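Local coordinates for phosphotriesterase homology protein (Escherichia coli, PDB 1BF6) that hydrolyses phosphorylated glyceryl acetates and, as a zinc-dependent member of the phosphotriesterase family, also acts on aromatic acetates and propionates, at residues 261-264 with 265-269; 103-106 with 107-111. All coordinates share one frame; numbering follows the deposited sequence.

Interaction 1 of 2, residues 261-264 with 265-269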
loop_
_atom_site.group_PDB
_atom_site.type_symbol
_atom_site.label_atom_id
_atom_site.label_comp_id
_atom_site.label_asym_id
_atom_site.label_seq_id
_atom_site.Cartn_x
_atom_site.Cartn_y
_atom_site.Cartn_z
ATOM N N LEU A 261 12.424 -10.112 2.832
ATOM C CA LEU A 261 13.114 -11.226 2.181
ATOM C C LEU A 261 14.263 -11.851 2.975
ATOM O O LEU A 261 14.517 -13.055 2.867
ATOM C CB LEU A 261 13.579 -10.782 0.787
ATOM C CG LEU A 261 12.398 -10.381 -0.121
ATOM C CD1 LEU A 261 12.858 -9.637 -1.347
ATOM C CD2 LEU A 261 11.582 -11.613 -0.495
ATOM N N THR A 262 14.945 -11.041 3.781
ATOM C CA THR A 262 16.071 -11.537 4.576
ATOM C C THR A 262 15.606 -12.202 5.861
ATOM O O THR A 262 16.277 -13.103 6.375
ATOM C CB THR A 262 17.057 -10.407 4.956
ATOM O OG1 THR A 262 16.403 -9.472 5.826
ATOM C CG2 THR A 262 17.572 -9.690 3.717
ATOM N N THR A 263 14.423 -11.819 6.344
ATOM C CA THR A 263 13.917 -12.358 7.596
ATOM C C THR A 263 12.513 -12.955 7.623
ATOM O O THR A 263 12.346 -14.095 8.042
ATOM C CB THR A 263 14.025 -11.282 8.720
ATOM O OG1 THR A 263 15.358 -10.765 8.761
ATOM C CG2 THR A 263 13.646 -11.848 10.064
ATOM N N PHE A 264 11.499 -12.199 7.191
ATOM C CA PHE A 264 10.129 -12.697 7.256
ATOM C C PHE A 264 9.826 -13.905 6.365
ATOM O O PHE A 264 9.288 -14.897 6.850
ATOM C CB PHE A 264 9.118 -11.580 6.975
ATOM C CG PHE A 264 7.692 -11.984 7.255
ATOM C CD1 PHE A 264 7.205 -12.013 8.555
ATOM C CD2 PHE A 264 6.836 -12.362 6.212
ATOM C CE1 PHE A 264 5.892 -12.412 8.824
ATOM C CE2 PHE A 264 5.527 -12.757 6.479
ATOM C CZ PHE A 264 5.058 -12.783 7.782
ATOM N N ILE A 265 10.131 -13.805 5.072
ATOM C CA ILE A 265 9.878 -14.919 4.149
ATOM C C ILE A 265 10.662 -16.178 4.577
ATOM O O ILE A 265 10.134 -17.286 4.499
ATOM C CB ILE A 265 10.113 -14.515 2.664
ATOM C CG1 ILE A 265 9.053 -13.479 2.242
ATOM C CG2 ILE A 265 10.045 -15.745 1.740
ATOM C CD1 ILE A 265 7.609 -13.954 2.431
ATOM N N PRO A 266 11.935 -16.026 5.013
ATOM C CA PRO A 266 12.659 -17.235 5.447
ATOM C C PRO A 266 11.921 -17.921 6.610
ATOM O O PRO A 266 11.801 -19.140 6.628
ATOM C CB PRO A 266 14.013 -16.682 5.865
ATOM C CG PRO A 266 14.254 -15.645 4.826
ATOM C CD PRO A 266 12.885 -14.927 4.771
ATOM N N GLN A 267 11.355 -17.145 7.539
ATOM C CA GLN A 267 10.609 -17.719 8.668
ATOM C C GLN A 267 9.327 -18.381 8.181
ATOM O O GLN A 267 8.901 -19.400 8.716
ATOM C CB GLN A 267 10.282 -16.654 9.733
ATOM C CG GLN A 267 11.515 -16.083 10.432
ATOM C CD GLN A 267 11.219 -14.854 11.303
ATOM O OE1 GLN A 267 11.992 -14.533 12.208
ATOM N NE2 GLN A 267 10.130 -14.150 11.010
ATOM N N LEU A 268 8.718 -17.785 7.154
ATOM C CA LEU A 268 7.498 -18.312 6.557
ATOM C C LEU A 268 7.819 -19.663 5.889
ATOM O O LEU A 268 7.099 -20.642 6.076
ATOM C CB LEU A 268 6.959 -17.315 5.524
ATOM C CG LEU A 268 5.550 -17.578 4.988
ATOM C CD1 LEU A 268 4.571 -17.670 6.148
ATOM C CD2 LEU A 268 5.148 -16.459 4.026
ATOM N N ARG A 269 8.898 -19.714 5.117
ATOM C CA ARG A 269 9.292 -20.964 4.469
ATOM C C ARG A 269 9.634 -22.024 5.532
ATOM O O ARG A 269 9.269 -23.198 5.400
ATOM C CB ARG A 269 10.474 -20.749 3.521
ATOM C CG ARG A 269 10.123 -20.023 2.222
ATOM C CD ARG A 269 11.236 -20.118 1.203
ATOM N NE ARG A 269 12.482 -19.550 1.717
ATOM C CZ ARG A 269 13.036 -18.419 1.290
ATOM N NH1 ARG A 269 12.491 -17.725 0.296
ATOM N NH2 ARG A 269 14.165 -17.992 1.848
#
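Thr263 has OG1 anti to its carbonyl carbon (chi1 -52°), which leaves CG2 anti to the backbone N, and Gln267 sends CG opposite its own carbonyl carbon (chi1 -65°) and then extends; the two side chains run side by side up one flank of a helix, pointing the same way. The threonine methyl CG2 thus lies 3.8 Å from the amide OE1 of Gln267, and Gln267 CG passes 3.2 Å from Thr263 O. The same carbonyl accepts Gln267 N at 3.2 Å, tilted 26° from the carbonyl plane, whereas Phe264 O takes Leu268 N at 3.0 Å within the plane. An alanine at Gln267 would keep the backbone bond but is likely to strip the aliphatic cover from Thr263 O and leave the threonine methyl without its neighbour. On the inner flank, Leu261 CD2 lies alongside Ile265 CG1 at 4.2 Å, and Phe264 CD2 meets Ile265 CD1 at the same separation, the two side chains crossing at a slant. Helix 218-230 supplies Ile222 and Leu225 against the Phe264 ring, while Val278 and Met281 of helix 275-289 touch Ile265 and Leu268. Between the two flanks sits Pro266, whose ring nitrogen has no hydrogen to give the preceding turn. Its CD stands in place of the amide hydrogen, 3.1 Å from Leu261 O and 3.4 Å from Thr263 O. The turn widens to the pi type just before it. Such a break is typical of a proline-kinked amphipathic helix, here one of the outer helices of a TIM-barrel hydrolase.

Interaction 2 of 2, residues 103-106 with 107-111; sequences EMVD and EIEQG
Glu103 and Glu107 stand one turn apart near the C-terminal end of helix 97-109, the connection between strands 75-80 and 122-126 in a beta-alpha-beta unit of the TIM barrel. Their carboxylates, with OE2 of Glu103 4.6 Å from OE2 of Glu107, would probably repel each other if both are charged. A water between them gives one hydrogen to each, at 2.7 Å from Glu103 OE2 and 2.8 Å from Glu107 OE2. Further partners hold both groups: Tyr82 binds Glu103 OE1, and the buried Glu107 has Thr80 on OE1 and a salt bridge from Arg60 to OE2. Met104 comes next, turned into the barrel wall against Thr80, Ile122 and helix 134-150, while its carbonyl accepts Ile108 N and, more weakly, Glu107 N. Val105 points to another side of the helix from Glu103. Its CG1, opposite the backbone N (chi1 170°), lies alongside Glu109 CG at 3.9 Å, and that same CG packs 3.1 Å from Val105 O, with the glutamate chain bent just beyond. Asp106 closes the segment. Its OD1 receives a hydrogen from a second water, which accepts in turn from Gln110 NE2, so carboxylate and amide are joined without touching. Gly111, with positive phi, is the first residue to leave helical geometry. As the chain leaves the helix, Asp106 O accepts both Gln110 N, at 2.8 Å and tilted 34° from the carbonyl plane, and Gly111 N, at 3.3 Å and lying in that plane.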
loop_
_atom_site.group_PDB
_atom_site.type_symbol
_atom_site.label_atom_id
_atom_site.label_comp_id
_atom_site.label_asym_id
_atom_site.label_seq_id
_atom_site.Cartn_x
_atom_site.Cartn_y
_atom_site.Cartn_z
ATOM N N GLU A 103 -9.521 15.493 -9.768
ATOM C CA GLU A 103 -8.120 15.622 -9.391
ATOM C C GLU A 103 -7.420 14.272 -9.510
ATOM O O GLU A 103 -6.340 14.182 -10.088
ATOM C CB GLU A 103 -7.999 16.127 -7.948
ATOM C CG GLU A 103 -6.540 16.267 -7.457
ATOM C CD GLU A 103 -6.439 16.642 -5.979
ATOM O OE1 GLU A 103 -7.487 16.771 -5.318
ATOM O OE2 GLU A 103 -5.304 16.785 -5.478
ATOM N N MET A 104 -8.045 13.227 -8.972
ATOM C CA MET A 104 -7.462 11.884 -9.023
ATOM C C MET A 104 -7.320 11.406 -10.470
ATOM O O MET A 104 -6.270 10.905 -10.856
ATOM C CB MET A 104 -8.284 10.910 -8.180
ATOM C CG MET A 104 -8.195 11.191 -6.674
ATOM S SD MET A 104 -9.065 10.002 -5.667
ATOM C CE MET A 104 -10.417 10.927 -5.025
ATOM N N VAL A 105 -8.346 11.643 -11.291
ATOM C CA VAL A 105 -8.298 11.256 -12.704
ATOM C C VAL A 105 -7.152 11.957 -13.450
ATOM O O VAL A 105 -6.436 11.314 -14.214
ATOM C CB VAL A 105 -9.669 11.532 -13.433
ATOM C CG1 VAL A 105 -9.513 11.350 -14.946
ATOM C CG2 VAL A 105 -10.756 10.611 -12.890
ATOM N N ASP A 106 -6.941 13.257 -13.209
ATOM C CA ASP A 106 -5.872 13.987 -13.883
ATOM C C ASP A 106 -4.479 13.562 -13.409
ATOM O O ASP A 106 -3.508 13.680 -14.146
ATOM C CB ASP A 106 -6.028 15.496 -13.698
ATOM C CG ASP A 106 -7.246 16.070 -14.431
ATOM O OD1 ASP A 106 -7.940 15.345 -15.179
ATOM O OD2 ASP A 106 -7.509 17.270 -14.234
ATOM N N GLU A 107 -4.375 13.138 -12.158
ATOM C CA GLU A 107 -3.084 12.700 -11.643
ATOM C C GLU A 107 -2.714 11.375 -12.312
ATOM O O GLU A 107 -1.535 11.104 -12.550
ATOM C CB GLU A 107 -3.102 12.595 -10.116
ATOM C CG GLU A 107 -3.067 13.979 -9.437
ATOM C CD GLU A 107 -2.415 13.977 -8.051
ATOM O OE1 GLU A 107 -2.648 13.037 -7.264
ATOM O OE2 GLU A 107 -1.692 14.946 -7.751
ATOM N N ILE A 108 -3.742 10.605 -12.677
ATOM C CA ILE A 108 -3.592 9.316 -13.358
ATOM C C ILE A 108 -3.315 9.513 -14.852
ATOM O O ILE A 108 -2.428 8.868 -15.420
ATOM C CB ILE A 108 -4.878 8.461 -13.198
ATOM C CG1 ILE A 108 -4.957 7.886 -11.792
ATOM C CG2 ILE A 108 -4.973 7.372 -14.278
ATOM C CD1 ILE A 108 -6.300 7.287 -11.458
ATOM N N GLU A 109 -4.040 10.455 -15.466
ATOM C CA GLU A 109 -3.947 10.723 -16.898
ATOM C C GLU A 109 -2.883 11.690 -17.381
ATOM O O GLU A 109 -2.270 11.449 -18.413
ATOM C CB GLU A 109 -5.318 11.174 -17.463
ATOM C CG GLU A 109 -6.490 10.249 -17.162
ATOM C CD GLU A 109 -6.526 9.008 -18.044
ATOM O OE1 GLU A 109 -5.468 8.572 -18.537
ATOM O OE2 GLU A 109 -7.627 8.460 -18.252
ATOM N N GLN A 110 -2.677 12.797 -16.667
ATOM C CA GLN A 110 -1.694 13.792 -17.092
ATOM C C GLN A 110 -0.339 13.734 -16.385
ATOM O O GLN A 110 0.702 13.871 -17.025
ATOM C CB GLN A 110 -2.259 15.209 -16.943
ATOM C CG GLN A 110 -3.665 15.410 -17.497
ATOM C CD GLN A 110 -3.816 14.935 -18.930
ATOM O OE1 GLN A 110 -2.958 15.187 -19.788
ATOM N NE2 GLN A 110 -4.913 14.231 -19.197
ATOM N N GLY A 111 -0.356 13.606 -15.062
ATOM C CA GLY A 111 0.896 13.564 -14.326
ATOM C C GLY A 111 0.780 14.077 -12.905
ATOM O O GLY A 111 -0.251 14.633 -12.493
HETATM O O HOH W 1 -3.180 17.273 -7.126
HETATM O O HOH W 2 -7.296 13.762 -17.504
HETATM O O HOH W 3 -2.569 16.264 -12.669
#

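In the fold
Interactions 1 and 2 are worked examples of one principle, side chains and carbonyls meeting a turn later along a helix, applied at separate places on a single barrel. Their centres lie about 37 Å apart on opposite sides of the chain's centre, and their nearest atoms remain about 27 Å apart. Neither holds a zinc ligand, although Ile108 of interaction 2 touches Ile122 on the strand that carries the zinc-binding Glu124. Each lies within about 7 Å of a residue that binds beta-D-glucose, measured between side chains: Ile265 from Asp279 in interaction 1, and Ile108 from His147 in interaction 2. A glycerol, probably from crystallisation, lies about 4 Å from the Glu103 side chain.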